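Glypican-1 (Homo sapiens, PDB 4YWT) carries heparan sulfate chains at the cell surface as a proteoglycan, binding collagen through those chains and taking part in Schwann cell myelination. Local coordinates at residues R93-M98 and R386-F391; A100-S105 and V378-A383; E164-L169 and T318-A323. The protein carries 3 engineered substitutions. All blocks are in the same frame, centred on the assembly; numbering follows the deposited sequence.

Contact 1. Residues R93-M98 and R386-F391; sequences RVLQAM and RDVQDF. With CA (calcium ion), chain F.
Leu95 and Phe391 both hold CG anti to their backbone N (chi1 179° and -173°), and from opposite directions these two side chains meet over a ring face. The Leu95 branch ending in CD2 does the touching: the methyl carbon stands 3.5 Å from the centroid of the Phe391 ring and only 10° off its normal, a well-centred CH-pi contact. The other branch serves a second partner, with Leu95 CD1 3.8 Å from Val388 CG1, so one buried leucine is divided between two residues of the opposing segment. Met98, its chain bent at the second and third torsions, meets Val388 tip to tip, Met98 CE lying 3.9 Å from Val388 CG2.

These apolar contacts join the long helix 70-129 to the link between helices 373-387 and 391-404 in the predominantly helical glypican core. The link contains a type I beta turn from Val388 to Phe391, across which Phe391 N makes a weak hydrogen bond of 3.3 Å to Val388 O; Val388 O also accepts from Trp289 NE1. Close by in the same segment a calcium ion is bound. Asp390 grips it as a bidentate ligand, both OD1 and OD2 at 2.4 Å from the metal, while Asp387 contributes its backbone O. Three waters bring the ligand count to six, and one of them, 2.4 Å from the calcium, also donates a hydrogen bond of 3.2 Å to Arg386 O. On the helix 70-129 side, Leu95 additionally packs on Val233 of helix 204-236.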
ATOM      1  N   ARG A  93       5.552 -10.868  -1.918  1.00 47.34           N
ATOM      2  CA  ARG A  93       4.409 -11.287  -2.724  1.00 47.75           C
ATOM      3  C   ARG A  93       3.114 -11.246  -1.922  1.00 45.59           C
ATOM      4  O   ARG A  93       2.071 -10.822  -2.432  1.00 44.68           O
ATOM      5  CB  ARG A  93       4.637 -12.689  -3.289  1.00 51.08           C
ATOM      6  CG  ARG A  93       5.018 -12.694  -4.758  1.00 60.14           C
ATOM      7  CD  ARG A  93       5.603 -14.029  -5.187  1.00 69.95           C
ATOM      8  NE  ARG A  93       6.084 -13.980  -6.566  1.00 76.80           N
ATOM      9  CZ  ARG A  93       6.771 -14.952  -7.156  1.00 86.06           C
ATOM     10  NH1 ARG A  93       7.069 -16.058  -6.488  1.00 86.05           N
ATOM     11  NH2 ARG A  93       7.164 -14.815  -8.415  1.00 88.25           N
ATOM     12  N   VAL A  94       3.183 -11.686  -0.667  1.00 39.96           N
ATOM     13  CA  VAL A  94       2.028 -11.581   0.221  1.00 38.16           C
ATOM     14  C   VAL A  94       1.569 -10.124   0.356  1.00 42.75           C
ATOM     15  O   VAL A  94       0.389  -9.795   0.099  1.00 42.96           O
ATOM     16  CB  VAL A  94       2.337 -12.156   1.617  1.00 35.45           C
ATOM     17  CG1 VAL A  94       1.230 -11.807   2.601  1.00 29.98           C
ATOM     18  CG2 VAL A  94       2.532 -13.663   1.538  1.00 32.99           C
ATOM     19  N   LEU A  95       2.504  -9.250   0.737  1.00 40.72           N
ATOM     20  CA  LEU A  95       2.158  -7.834   0.920  1.00 36.86           C
ATOM     21  C   LEU A  95       1.544  -7.220  -0.346  1.00 34.04           C
ATOM     22  O   LEU A  95       0.505  -6.539  -0.299  1.00 38.08           O
ATOM     23  CB  LEU A  95       3.393  -7.034   1.339  1.00 38.63           C
ATOM     24  CG  LEU A  95       3.186  -5.531   1.535  1.00 33.59           C
ATOM     25  CD1 LEU A  95       2.121  -5.267   2.587  1.00 34.53           C
ATOM     26  CD2 LEU A  95       4.492  -4.860   1.920  1.00 31.25           C
ATOM     27  N   GLN A  96       2.194  -7.487  -1.474  1.00 39.02           N
ATOM     28  CA  GLN A  96       1.772  -6.992  -2.779  1.00 39.48           C
ATOM     29  C   GLN A  96       0.361  -7.458  -3.119  1.00 40.76           C
ATOM     30  O   GLN A  96      -0.456  -6.681  -3.623  1.00 45.36           O
ATOM     31  CB  GLN A  96       2.756  -7.458  -3.855  1.00 46.09           C
ATOM     32  CG  GLN A  96       2.855  -6.553  -5.067  1.00 55.53           C
ATOM     33  CD  GLN A  96       3.912  -7.021  -6.049  1.00 63.20           C
ATOM     34  OE1 GLN A  96       4.955  -7.543  -5.653  1.00 63.20           O
ATOM     35  NE2 GLN A  96       3.649  -6.836  -7.338  1.00 67.82           N
ATOM     36  N   ALA A  97       0.083  -8.728  -2.840  1.00 40.90           N
ATOM     37  CA  ALA A  97      -1.249  -9.282  -3.051  1.00 38.40           C
ATOM     38  C   ALA A  97      -2.279  -8.525  -2.220  1.00 36.93           C
ATOM     39  O   ALA A  97      -3.338  -8.127  -2.733  1.00 33.13           O
ATOM     40  CB  ALA A  97      -1.274 -10.764  -2.707  1.00 35.97           C
ATOM     41  N   MET A  98      -1.961  -8.317  -0.942  1.00 30.31           N
ATOM     42  CA  MET A  98      -2.866  -7.577  -0.058  1.00 35.95           C
ATOM     43  C   MET A  98      -3.191  -6.187  -0.621  1.00 35.00           C
ATOM     44  O   MET A  98      -4.371  -5.826  -0.804  1.00 34.62           O
ATOM     45  CB  MET A  98      -2.261  -7.455   1.343  1.00 31.13           C
ATOM     46  CG  MET A  98      -3.218  -6.923   2.410  1.00 33.87           C
ATOM     47  SD  MET A  98      -3.343  -5.120   2.475  1.00 48.46           S
ATOM     48  CE  MET A  98      -1.723  -4.687   3.099  1.00 40.39           C
ATOM     49  N   ARG A 386      -2.502  -0.718   9.352  1.00 34.25           N
ATOM     50  CA  ARG A 386      -1.858  -0.651  10.658  1.00 38.48           C
ATOM     51  C   ARG A 386      -1.023  -1.905  10.887  1.00 39.86           C
ATOM     52  O   ARG A 386      -0.046  -1.882  11.634  1.00 34.11           O
ATOM     53  CB  ARG A 386      -2.887  -0.495  11.779  1.00 39.56           C
ATOM     54  CG  ARG A 386      -3.558   0.867  11.837  1.00 47.59           C
ATOM     55  CD  ARG A 386      -4.490   0.966  13.037  1.00 59.60           C
ATOM     56  NE  ARG A 386      -5.743   1.642  12.709  1.00 65.38           N
ATOM     57  CZ  ARG A 386      -5.968   2.938  12.896  1.00 68.30           C
ATOM     58  NH1 ARG A 386      -5.021   3.711  13.410  1.00 71.40           N
ATOM     59  NH2 ARG A 386      -7.140   3.463  12.568  1.00 73.08           N
ATOM     60  N   ASP A 387      -1.412  -2.996  10.233  1.00 40.63           N
ATOM     61  CA  ASP A 387      -0.717  -4.269  10.399  1.00 35.58           C
ATOM     62  C   ASP A 387       0.619  -4.336   9.652  1.00 34.11           C
ATOM     63  O   ASP A 387       1.531  -5.050  10.071  1.00 38.98           O
ATOM     64  CB  ASP A 387      -1.614  -5.418   9.940  1.00 41.38           C
ATOM     65  CG  ASP A 387      -0.995  -6.775  10.202  1.00 51.09           C
ATOM     66  OD1 ASP A 387      -0.577  -7.025  11.352  1.00 52.35           O
ATOM     67  OD2 ASP A 387      -0.923  -7.589   9.257  1.00 55.00           O
ATOM     68  N   VAL A 388       0.737  -3.597   8.553  1.00 32.02           N
ATOM     69  CA  VAL A 388       1.931  -3.684   7.715  1.00 34.37           C
ATOM     70  C   VAL A 388       2.763  -2.398   7.699  1.00 33.06           C
ATOM     71  O   VAL A 388       3.626  -2.225   6.839  1.00 33.35           O
ATOM     72  CB  VAL A 388       1.567  -4.044   6.259  1.00 25.20           C
ATOM     73  CG1 VAL A 388       0.839  -5.379   6.209  1.00 25.76           C
ATOM     74  CG2 VAL A 388       0.725  -2.940   5.627  1.00 24.64           C
ATOM     75  N   GLN A 389       2.513  -1.504   8.651  1.00 24.90           N
ATOM     76  CA  GLN A 389       3.282  -0.267   8.734  1.00 29.83           C
ATOM     77  C   GLN A 389       4.702  -0.543   9.223  1.00 25.16           C
ATOM     78  O   GLN A 389       5.607   0.264   9.012  1.00 25.09           O
ATOM     79  CB  GLN A 389       2.594   0.743   9.655  1.00 30.95           C
ATOM     80  CG  GLN A 389       2.270   0.207  11.036  1.00 39.07           C
ATOM     81  CD  GLN A 389       1.572   1.230  11.910  1.00 44.35           C
ATOM     82  OE1 GLN A 389       1.514   2.412  11.575  1.00 56.29           O
ATOM     83  NE2 GLN A 389       1.037   0.779  13.037  1.00 53.58           N
ATOM     84  N   ASP A 390       4.888  -1.690   9.871  1.00 25.52           N
ATOM     85  CA  ASP A 390       6.182  -2.062  10.437  1.00 25.95           C
ATOM     86  C   ASP A 390       6.991  -2.954   9.506  1.00 26.09           C
ATOM     87  O   ASP A 390       8.061  -3.431   9.874  1.00 26.51           O
ATOM     88  CB  ASP A 390       5.993  -2.774  11.783  1.00 39.98           C
ATOM     89  CG  ASP A 390       5.123  -4.029  11.676  1.00 42.32           C
ATOM     90  OD1 ASP A 390       4.803  -4.466  10.549  1.00 38.61           O
ATOM     91  OD2 ASP A 390       4.764  -4.591  12.732  1.00 47.67           O
ATOM     92  N   PHE A 391       6.464  -3.176   8.306  1.00 25.82           N
ATOM     93  CA  PHE A 391       6.975  -4.188   7.380  1.00 37.19           C
ATOM     94  C   PHE A 391       8.494  -4.165   7.190  1.00 33.92           C
ATOM     95  O   PHE A 391       9.193  -5.153   7.471  1.00 41.09           O
ATOM     96  CB  PHE A 391       6.287  -4.019   6.021  1.00 25.81           C
ATOM     97  CG  PHE A 391       6.617  -5.100   5.036  1.00 33.16           C
ATOM     98  CD1 PHE A 391       6.107  -6.378   5.198  1.00 36.22           C
ATOM     99  CD2 PHE A 391       7.429  -4.840   3.944  1.00 26.42           C
ATOM    100  CE1 PHE A 391       6.405  -7.380   4.293  1.00 27.35           C
ATOM    101  CE2 PHE A 391       7.730  -5.838   3.035  1.00 29.20           C
ATOM    102  CZ  PHE A 391       7.216  -7.109   3.210  1.00 30.07           C
TER
HETATM  103 CA    CA F 602       3.190  -5.882  11.532  1.00 47.23          CA
HETATM  104  O   HOH W   1       2.164  -3.973  12.538  1.00 38.19           O
HETATM  105  O   HOH W   2       4.780  -7.648  11.264  1.00 60.40           O
HETATM  106  O   HOH W   3       4.074  -6.754   9.488  1.00 56.47           O

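Contact 2. Residues A100-S105 and V378-A383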
ATOM      1  N   ALA A 100      -2.854  -5.035  -3.598  1.00 39.69           N
ATOM      2  CA  ALA A 100      -3.547  -5.137  -4.880  1.00 30.63           C
ATOM      3  C   ALA A 100      -5.044  -5.373  -4.691  1.00 38.43           C
ATOM      4  O   ALA A 100      -5.878  -4.696  -5.314  1.00 37.48           O
ATOM      5  CB  ALA A 100      -2.941  -6.246  -5.723  1.00 30.19           C
ATOM      6  N   THR A 101      -5.385  -6.329  -3.829  1.00 35.66           N
ATOM      7  CA  THR A 101      -6.794  -6.612  -3.563  1.00 37.33           C
ATOM      8  C   THR A 101      -7.491  -5.393  -2.958  1.00 32.18           C
ATOM      9  O   THR A 101      -8.625  -5.068  -3.335  1.00 28.58           O
ATOM     10  CB  THR A 101      -6.977  -7.822  -2.624  1.00 33.39           C
ATOM     11  OG1 THR A 101      -6.364  -7.552  -1.358  1.00 43.11           O
ATOM     12  CG2 THR A 101      -6.361  -9.070  -3.237  1.00 32.96           C
ATOM     13  N   GLN A 102      -6.811  -4.714  -2.034  1.00 32.43           N
ATOM     14  CA  GLN A 102      -7.354  -3.471  -1.483  1.00 28.77           C
ATOM     15  C   GLN A 102      -7.655  -2.454  -2.587  1.00 39.67           C
ATOM     16  O   GLN A 102      -8.749  -1.873  -2.641  1.00 35.18           O
ATOM     17  CB  GLN A 102      -6.389  -2.862  -0.463  1.00 28.76           C
ATOM     18  CG  GLN A 102      -6.315  -3.616   0.855  1.00 31.34           C
ATOM     19  CD  GLN A 102      -7.632  -3.602   1.608  1.00 35.80           C
ATOM     20  OE1 GLN A 102      -8.432  -2.675   1.469  1.00 34.89           O
ATOM     21  NE2 GLN A 102      -7.865  -4.633   2.413  1.00 36.40           N
ATOM     22  N   LEU A 103      -6.678  -2.259  -3.468  1.00 34.23           N
ATOM     23  CA  LEU A 103      -6.796  -1.301  -4.562  1.00 37.61           C
ATOM     24  C   LEU A 103      -8.001  -1.606  -5.449  1.00 34.35           C
ATOM     25  O   LEU A 103      -8.846  -0.731  -5.695  1.00 38.28           O
ATOM     26  CB  LEU A 103      -5.515  -1.296  -5.398  1.00 36.68           C
ATOM     27  CG  LEU A 103      -5.438  -0.265  -6.523  1.00 33.15           C
ATOM     28  CD1 LEU A 103      -5.763   1.106  -5.978  1.00 35.55           C
ATOM     29  CD2 LEU A 103      -4.058  -0.271  -7.157  1.00 31.99           C
ATOM     30  N   ARG A 104      -8.073  -2.849  -5.919  1.00 33.80           N
ATOM     31  CA  ARG A 104      -9.194  -3.290  -6.743  1.00 34.47           C
ATOM     32  C   ARG A 104     -10.524  -3.045  -6.036  1.00 33.02           C
ATOM     33  O   ARG A 104     -11.446  -2.461  -6.613  1.00 25.83           O
ATOM     34  CB  ARG A 104      -9.054  -4.771  -7.098  1.00 27.12           C
ATOM     35  N   SER A 105     -10.603  -3.473  -4.777  1.00 25.82           N
ATOM     36  CA  SER A 105     -11.821  -3.317  -3.987  1.00 38.22           C
ATOM     37  C   SER A 105     -12.288  -1.863  -3.910  1.00 34.34           C
ATOM     38  O   SER A 105     -13.440  -1.559  -4.231  1.00 33.83           O
ATOM     39  CB  SER A 105     -11.614  -3.869  -2.575  1.00 31.62           C
ATOM     40  OG  SER A 105     -11.464  -5.278  -2.598  1.00 39.82           O
ATOM     41  N   VAL A 378     -13.374   0.343   4.927  1.00 25.24           N
ATOM     42  CA  VAL A 378     -12.453   1.253   5.597  1.00 34.71           C
ATOM     43  C   VAL A 378     -11.887   0.633   6.874  1.00 42.57           C
ATOM     44  O   VAL A 378     -10.697   0.762   7.150  1.00 40.10           O
ATOM     45  CB  VAL A 378     -13.134   2.606   5.918  1.00 30.75           C
ATOM     46  CG1 VAL A 378     -12.391   3.349   7.017  1.00 24.96           C
ATOM     47  CG2 VAL A 378     -13.212   3.461   4.663  1.00 24.29           C
ATOM     48  N   SER A 379     -12.731  -0.052   7.642  1.00 33.39           N
ATOM     49  CA  SER A 379     -12.266  -0.739   8.848  1.00 39.51           C
ATOM     50  C   SER A 379     -11.220  -1.800   8.510  1.00 35.60           C
ATOM     51  O   SER A 379     -10.123  -1.825   9.090  1.00 31.98           O
ATOM     52  CB  SER A 379     -13.439  -1.382   9.592  1.00 44.12           C
ATOM     53  OG  SER A 379     -14.183  -0.413  10.311  1.00 53.83           O
ATOM     54  N   GLU A 380     -11.565  -2.672   7.567  1.00 40.58           N
ATOM     55  CA  GLU A 380     -10.653  -3.724   7.128  1.00 40.98           C
ATOM     56  C   GLU A 380      -9.336  -3.142   6.611  1.00 36.01           C
ATOM     57  O   GLU A 380      -8.254  -3.624   6.955  1.00 30.20           O
ATOM     58  CB  GLU A 380     -11.314  -4.584   6.048  1.00 40.71           C
ATOM     59  CG  GLU A 380     -10.352  -5.470   5.267  1.00 51.58           C
ATOM     60  CD  GLU A 380      -9.774  -6.598   6.102  1.00 58.88           C
ATOM     61  OE1 GLU A 380     -10.308  -6.870   7.197  1.00 62.42           O
ATOM     62  OE2 GLU A 380      -8.783  -7.215   5.658  1.00 63.65           O
ATOM     63  N   ALA A 381      -9.440  -2.095   5.799  1.00 33.37           N
ATOM     64  CA  ALA A 381      -8.269  -1.456   5.210  1.00 30.38           C
ATOM     65  C   ALA A 381      -7.367  -0.835   6.272  1.00 30.02           C
ATOM     66  O   ALA A 381      -6.147  -0.954   6.200  1.00 30.85           O
ATOM     67  CB  ALA A 381      -8.694  -0.404   4.201  1.00 24.10           C
ATOM     68  N   LYS A 382      -7.968  -0.171   7.255  1.00 36.39           N
ATOM     69  CA  LYS A 382      -7.201   0.432   8.337  1.00 24.84           C
ATOM     70  C   LYS A 382      -6.521  -0.643   9.173  1.00 40.39           C
ATOM     71  O   LYS A 382      -5.389  -0.460   9.624  1.00 38.93           O
ATOM     72  CB  LYS A 382      -8.090   1.316   9.214  1.00 31.35           C
ATOM     73  CG  LYS A 382      -8.516   2.608   8.530  1.00 41.10           C
ATOM     74  CD  LYS A 382      -8.884   3.695   9.528  1.00 40.55           C
ATOM     75  CE  LYS A 382     -10.216   3.420  10.199  1.00 41.77           C
ATOM     76  NZ  LYS A 382     -10.709   4.624  10.926  1.00 38.64           N
ATOM     77  N   ALA A 383      -7.205  -1.767   9.373  1.00 37.34           N
ATOM     78  CA  ALA A 383      -6.590  -2.897  10.063  1.00 35.63           C
ATOM     79  C   ALA A 383      -5.360  -3.391   9.303  1.00 33.22           C
ATOM     80  O   ALA A 383      -4.266  -3.503   9.870  1.00 33.09           O
ATOM     81  CB  ALA A 383      -7.594  -4.026  10.241  1.00 27.42           C
TER
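Gln102 carries this contact from its side, laying its terminal amide against two consecutive residues of helix 373-387. The carbonyl end faces a methyl group: Gln102 OE1 is 3.6 Å from Ala381 CB. The NH2 end of the amide meets the aliphatic part of its other neighbour, with Gln102 NE2 3.9 Å from Glu380 CG. Neither approach is a hydrogen bond, and none is formed between the two segments; the evidence is for van der Waals packing of a polar group on carbon. The Gln102 and Glu380 side chains cross at about a right angle, although the planes of their amide and carboxylate are 22° apart.

The shape of the glutamine explains its double contact. CG sits beside the backbone N and opposite the carbonyl carbon (chi1 -72°), and a further bend at the second torsion folds the amide over. Glu380 is also bent at its second torsion, and its OE2 makes a weak hydrogen bond to Gln384 NE2, one turn further along its own helix.

The two helices run in broadly opposite senses in the elongated helical core of glypican, and within the two segments the CA atoms approach most closely at Gln102 and Ala381, 7.0 Å apart. With only 96 Å² buried, this is a light touch between the 60-residue helix 70-129 and the much shorter helix 373-387. Further out, Thr101 O is gripped twice, by Ser105 N at 2.9 Å and by Ser105 OG, also 2.9 Å from Thr101 O, the two donors arriving from opposite faces of the carbonyl plane. Leu103 packs instead on Val223 and Leu226 of helix 204-236, while Val378 turns away from helix 70-129 to touch Thr300, Phe303 and Trp304.

Contact 3. Residues E164-L169 and T318-A323; sequences EFWARL and TWLAEA
Behind Phe165 and Trp166, which reach across to Leu320 and Ala323, the shortest polar bond is a salt bridge along their own helix: Arg168 NH1 donates to Glu164 OE2 over 2.7 Å, with an N-H...O angle of 152°. The carboxylate oxygen lies practically in the guanidinium plane, whereas the donor meets that oxygen from well above the carboxylate plane. Arg168 NE forms a further salt bridge with Glu171 OE1, so one guanidinium is held by two acids, at positions one turn back and three residues on.

The contact itself is apolar. Trp166 turns CG opposite the carbonyl carbon and beside the backbone N (chi1 -72°), which carries the far end of the indole to helix 316-328. There Trp166 CH2 approaches Ala323 CB to 3.5 Å, and the same ring carbon is 3.8 Å from Leu320 CD2. Leu320 thus offers one methyl to both aromatic residues, since its CD2 is also 4.0 Å from Phe165 CE2. Phe165 and Trp166 pack on one another too: Phe165 CE2 stands 3.4 Å above the indole plane of Trp166, over its centre, while Trp166 NE1 lies at the phenyl edge.

The segment axes come no closer than 13.5 Å and run in similar directions, 36° apart, too distant for backbone packing, so the large aromatic groups bridge the separation and 146 Å² is buried. This is side-chain-mediated packing of two helices in the elongated, mainly helical glypican core, centred about 37 Å from the centre of the chain. Other helices close the surroundings: Phe140 and Leu143 of helix 137-152 touch both Phe165 and Leu320, Leu121 of helix 70-129 packs on Leu320, and Pro205 and Ala204 of helix 204-236 lie against Trp166 and Ala323 respectively.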
ATOM      1  N   GLU A 164     -21.076  25.942 -13.420  1.00 39.80           N
ATOM      2  CA  GLU A 164     -21.532  25.933 -14.804  1.00 43.83           C
ATOM      3  C   GLU A 164     -22.792  25.083 -14.952  1.00 50.27           C
ATOM      4  O   GLU A 164     -23.792  25.523 -15.534  1.00 51.00           O
ATOM      5  CB  GLU A 164     -20.422  25.403 -15.718  1.00 49.17           C
ATOM      6  CG  GLU A 164     -20.830  25.227 -17.172  1.00 51.35           C
ATOM      7  CD  GLU A 164     -20.936  26.547 -17.914  1.00 61.40           C
ATOM      8  OE1 GLU A 164     -20.443  27.573 -17.395  1.00 62.82           O
ATOM      9  OE2 GLU A 164     -21.514  26.560 -19.022  1.00 60.75           O
ATOM     10  N   PHE A 165     -22.724  23.870 -14.408  1.00 46.43           N
ATOM     11  CA  PHE A 165     -23.836  22.924 -14.421  1.00 45.94           C
ATOM     12  C   PHE A 165     -25.136  23.541 -13.913  1.00 38.73           C
ATOM     13  O   PHE A 165     -26.180  23.419 -14.550  1.00 36.72           O
ATOM     14  CB  PHE A 165     -23.483  21.691 -13.581  1.00 34.91           C
ATOM     15  CG  PHE A 165     -24.675  20.868 -13.181  1.00 33.38           C
ATOM     16  CD1 PHE A 165     -25.283  20.015 -14.088  1.00 29.74           C
ATOM     17  CD2 PHE A 165     -25.187  20.948 -11.895  1.00 30.53           C
ATOM     18  CE1 PHE A 165     -26.380  19.260 -13.721  1.00 34.47           C
ATOM     19  CE2 PHE A 165     -26.285  20.197 -11.523  1.00 31.14           C
ATOM     20  CZ  PHE A 165     -26.882  19.351 -12.437  1.00 36.72           C
ATOM     21  N   TRP A 166     -25.056  24.207 -12.766  1.00 42.84           N
ATOM     22  CA  TRP A 166     -26.214  24.808 -12.124  1.00 39.60           C
ATOM     23  C   TRP A 166     -26.707  26.016 -12.900  1.00 46.06           C
ATOM     24  O   TRP A 166     -27.912  26.247 -12.988  1.00 45.91           O
ATOM     25  CB  TRP A 166     -25.889  25.211 -10.682  1.00 40.46           C
ATOM     26  CG  TRP A 166     -25.740  24.046  -9.757  1.00 44.45           C
ATOM     27  CD1 TRP A 166     -24.621  23.680  -9.068  1.00 42.49           C
ATOM     28  CD2 TRP A 166     -26.746  23.082  -9.428  1.00 45.44           C
ATOM     29  NE1 TRP A 166     -24.867  22.550  -8.328  1.00 38.78           N
ATOM     30  CE2 TRP A 166     -26.166  22.163  -8.532  1.00 36.08           C
ATOM     31  CE3 TRP A 166     -28.082  22.909  -9.803  1.00 38.15           C
ATOM     32  CZ2 TRP A 166     -26.875  21.088  -8.003  1.00 35.39           C
ATOM     33  CZ3 TRP A 166     -28.784  21.840  -9.278  1.00 39.58           C
ATOM     34  CH2 TRP A 166     -28.179  20.944  -8.388  1.00 37.55           C
ATOM     35  N   ALA A 167     -25.777  26.788 -13.456  1.00 44.96           N
ATOM     36  CA  ALA A 167     -26.154  27.917 -14.301  1.00 42.10           C
ATOM     37  C   ALA A 167     -27.002  27.443 -15.481  1.00 41.94           C
ATOM     38  O   ALA A 167     -28.167  27.848 -15.639  1.00 46.52           O
ATOM     39  CB  ALA A 167     -24.915  28.648 -14.794  1.00 42.75           C
ATOM     40  N   ARG A 168     -26.418  26.564 -16.291  1.00 44.33           N
ATOM     41  CA  ARG A 168     -27.091  26.064 -17.487  1.00 46.78           C
ATOM     42  C   ARG A 168     -28.392  25.338 -17.148  1.00 52.74           C
ATOM     43  O   ARG A 168     -29.398  25.486 -17.852  1.00 52.30           O
ATOM     44  CB  ARG A 168     -26.159  25.138 -18.271  1.00 44.71           C
ATOM     45  CG  ARG A 168     -24.794  25.739 -18.599  1.00 52.62           C
ATOM     46  CD  ARG A 168     -24.883  26.879 -19.613  1.00 55.14           C
ATOM     47  NE  ARG A 168     -25.242  28.157 -19.002  1.00 55.92           N
ATOM     48  CZ  ARG A 168     -24.378  28.973 -18.406  1.00 55.38           C
ATOM     49  NH1 ARG A 168     -23.095  28.652 -18.339  1.00 52.77           N
ATOM     50  NH2 ARG A 168     -24.799  30.116 -17.879  1.00 51.69           N
ATOM     51  N   LEU A 169     -28.374  24.564 -16.065  1.00 47.81           N
ATOM     52  CA  LEU A 169     -29.567  23.837 -15.646  1.00 48.15           C
ATOM     53  C   LEU A 169     -30.681  24.796 -15.242  1.00 49.50           C
ATOM     54  O   LEU A 169     -31.847  24.555 -15.542  1.00 45.46           O
ATOM     55  CB  LEU A 169     -29.254  22.888 -14.489  1.00 44.36           C
ATOM     56  CG  LEU A 169     -30.429  21.994 -14.085  1.00 41.55           C
ATOM     57  CD1 LEU A 169     -30.837  21.101 -15.248  1.00 37.63           C
ATOM     58  CD2 LEU A 169     -30.094  21.165 -12.856  1.00 44.35           C
ATOM     59  N   THR A 318     -29.400  12.282  -4.694  1.00 45.27           N
ATOM     60  CA  THR A 318     -30.267  12.745  -3.618  1.00 42.22           C
ATOM     61  C   THR A 318     -30.223  14.267  -3.512  1.00 45.55           C
ATOM     62  O   THR A 318     -31.260  14.926  -3.381  1.00 46.61           O
ATOM     63  CB  THR A 318     -29.872  12.126  -2.264  1.00 39.85           C
ATOM     64  OG1 THR A 318     -28.611  12.657  -1.840  1.00 45.94           O
ATOM     65  CG2 THR A 318     -29.772  10.614  -2.381  1.00 42.50           C
ATOM     66  N   TRP A 319     -29.016  14.821  -3.579  1.00 43.64           N
ATOM     67  CA  TRP A 319     -28.837  16.266  -3.524  1.00 28.94           C
ATOM     68  C   TRP A 319     -29.380  16.932  -4.781  1.00 36.05           C
ATOM     69  O   TRP A 319     -29.973  18.012  -4.709  1.00 44.60           O
ATOM     70  CB  TRP A 319     -27.364  16.628  -3.329  1.00 28.40           C
ATOM     71  CG  TRP A 319     -26.821  16.186  -2.010  1.00 33.65           C
ATOM     72  CD1 TRP A 319     -25.943  15.168  -1.784  1.00 30.89           C
ATOM     73  CD2 TRP A 319     -27.136  16.738  -0.726  1.00 37.01           C
ATOM     74  NE1 TRP A 319     -25.682  15.059  -0.440  1.00 27.94           N
ATOM     75  CE2 TRP A 319     -26.404  16.010   0.232  1.00 28.81           C
ATOM     76  CE3 TRP A 319     -27.964  17.780  -0.294  1.00 36.72           C
ATOM     77  CZ2 TRP A 319     -26.471  16.290   1.596  1.00 32.80           C
ATOM     78  CZ3 TRP A 319     -28.031  18.056   1.061  1.00 33.42           C
ATOM     79  CH2 TRP A 319     -27.289  17.315   1.989  1.00 38.51           C
ATOM     80  N   LEU A 320     -29.179  16.291  -5.930  1.00 29.78           N
ATOM     81  CA  LEU A 320     -29.767  16.803  -7.168  1.00 29.00           C
ATOM     82  C   LEU A 320     -31.293  16.891  -7.050  1.00 38.35           C
ATOM     83  O   LEU A 320     -31.901  17.925  -7.354  1.00 38.89           O
ATOM     84  CB  LEU A 320     -29.376  15.925  -8.359  1.00 37.87           C
ATOM     85  CG  LEU A 320     -27.891  15.891  -8.732  1.00 36.01           C
ATOM     86  CD1 LEU A 320     -27.667  15.017  -9.957  1.00 36.11           C
ATOM     87  CD2 LEU A 320     -27.359  17.297  -8.967  1.00 28.17           C
ATOM     88  N   ALA A 321     -31.897  15.801  -6.587  1.00 36.94           N
ATOM     89  CA  ALA A 321     -33.341  15.725  -6.400  1.00 40.33           C
ATOM     90  C   ALA A 321     -33.835  16.782  -5.416  1.00 39.65           C
ATOM     91  O   ALA A 321     -34.892  17.389  -5.622  1.00 38.07           O
ATOM     92  CB  ALA A 321     -33.740  14.334  -5.925  1.00 30.79           C
ATOM     93  N   GLU A 322     -33.071  17.000  -4.349  1.00 31.28           N
ATOM     94  CA  GLU A 322     -33.436  18.012  -3.363  1.00 44.11           C
ATOM     95  C   GLU A 322     -33.388  19.411  -3.981  1.00 37.65           C
ATOM     96  O   GLU A 322     -34.253  20.254  -3.711  1.00 36.14           O
ATOM     97  CB  GLU A 322     -32.516  17.931  -2.143  1.00 49.00           C
ATOM     98  CG  GLU A 322     -32.883  18.898  -1.026  1.00 59.12           C
ATOM     99  CD  GLU A 322     -32.303  18.490   0.314  1.00 66.44           C
ATOM    100  OE1 GLU A 322     -32.398  17.294   0.664  1.00 70.14           O
ATOM    101  OE2 GLU A 322     -31.754  19.364   1.018  1.00 68.22           O
ATOM    102  N   ALA A 323     -32.384  19.644  -4.821  1.00 35.63           N
ATOM    103  CA  ALA A 323     -32.252  20.918  -5.521  1.00 38.35           C
ATOM    104  C   ALA A 323     -33.433  21.161  -6.456  1.00 46.30           C
ATOM    105  O   ALA A 323     -33.980  22.268  -6.508  1.00 50.88           O
ATOM    106  CB  ALA A 323     -30.952  20.963  -6.298  1.00 33.31           C
TER

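Contacts 1 and 2 share helix 70-129 and use helix 373-387 and the turn that follows it, with centres 11 Å apart close to the chain's spatial centre. Because the helices run in roughly opposite senses, residues 93-98 pair with 386-391 and 100-105 with the earlier 378-383. Contact 3 is remote, 33 Å from contact 2 and 43 Å from contact 1 between centres, and joins helices 158-177 and 316-328. Both its segments fall between 100-105 and 378-383, and so also between 93-98 and 386-391; the chain travels far along the elongated body and returns. Contacts 2 and 3 pack helix on helix, contact 1 a helix on a calcium-bearing turn, and helix 70-129 borders all three.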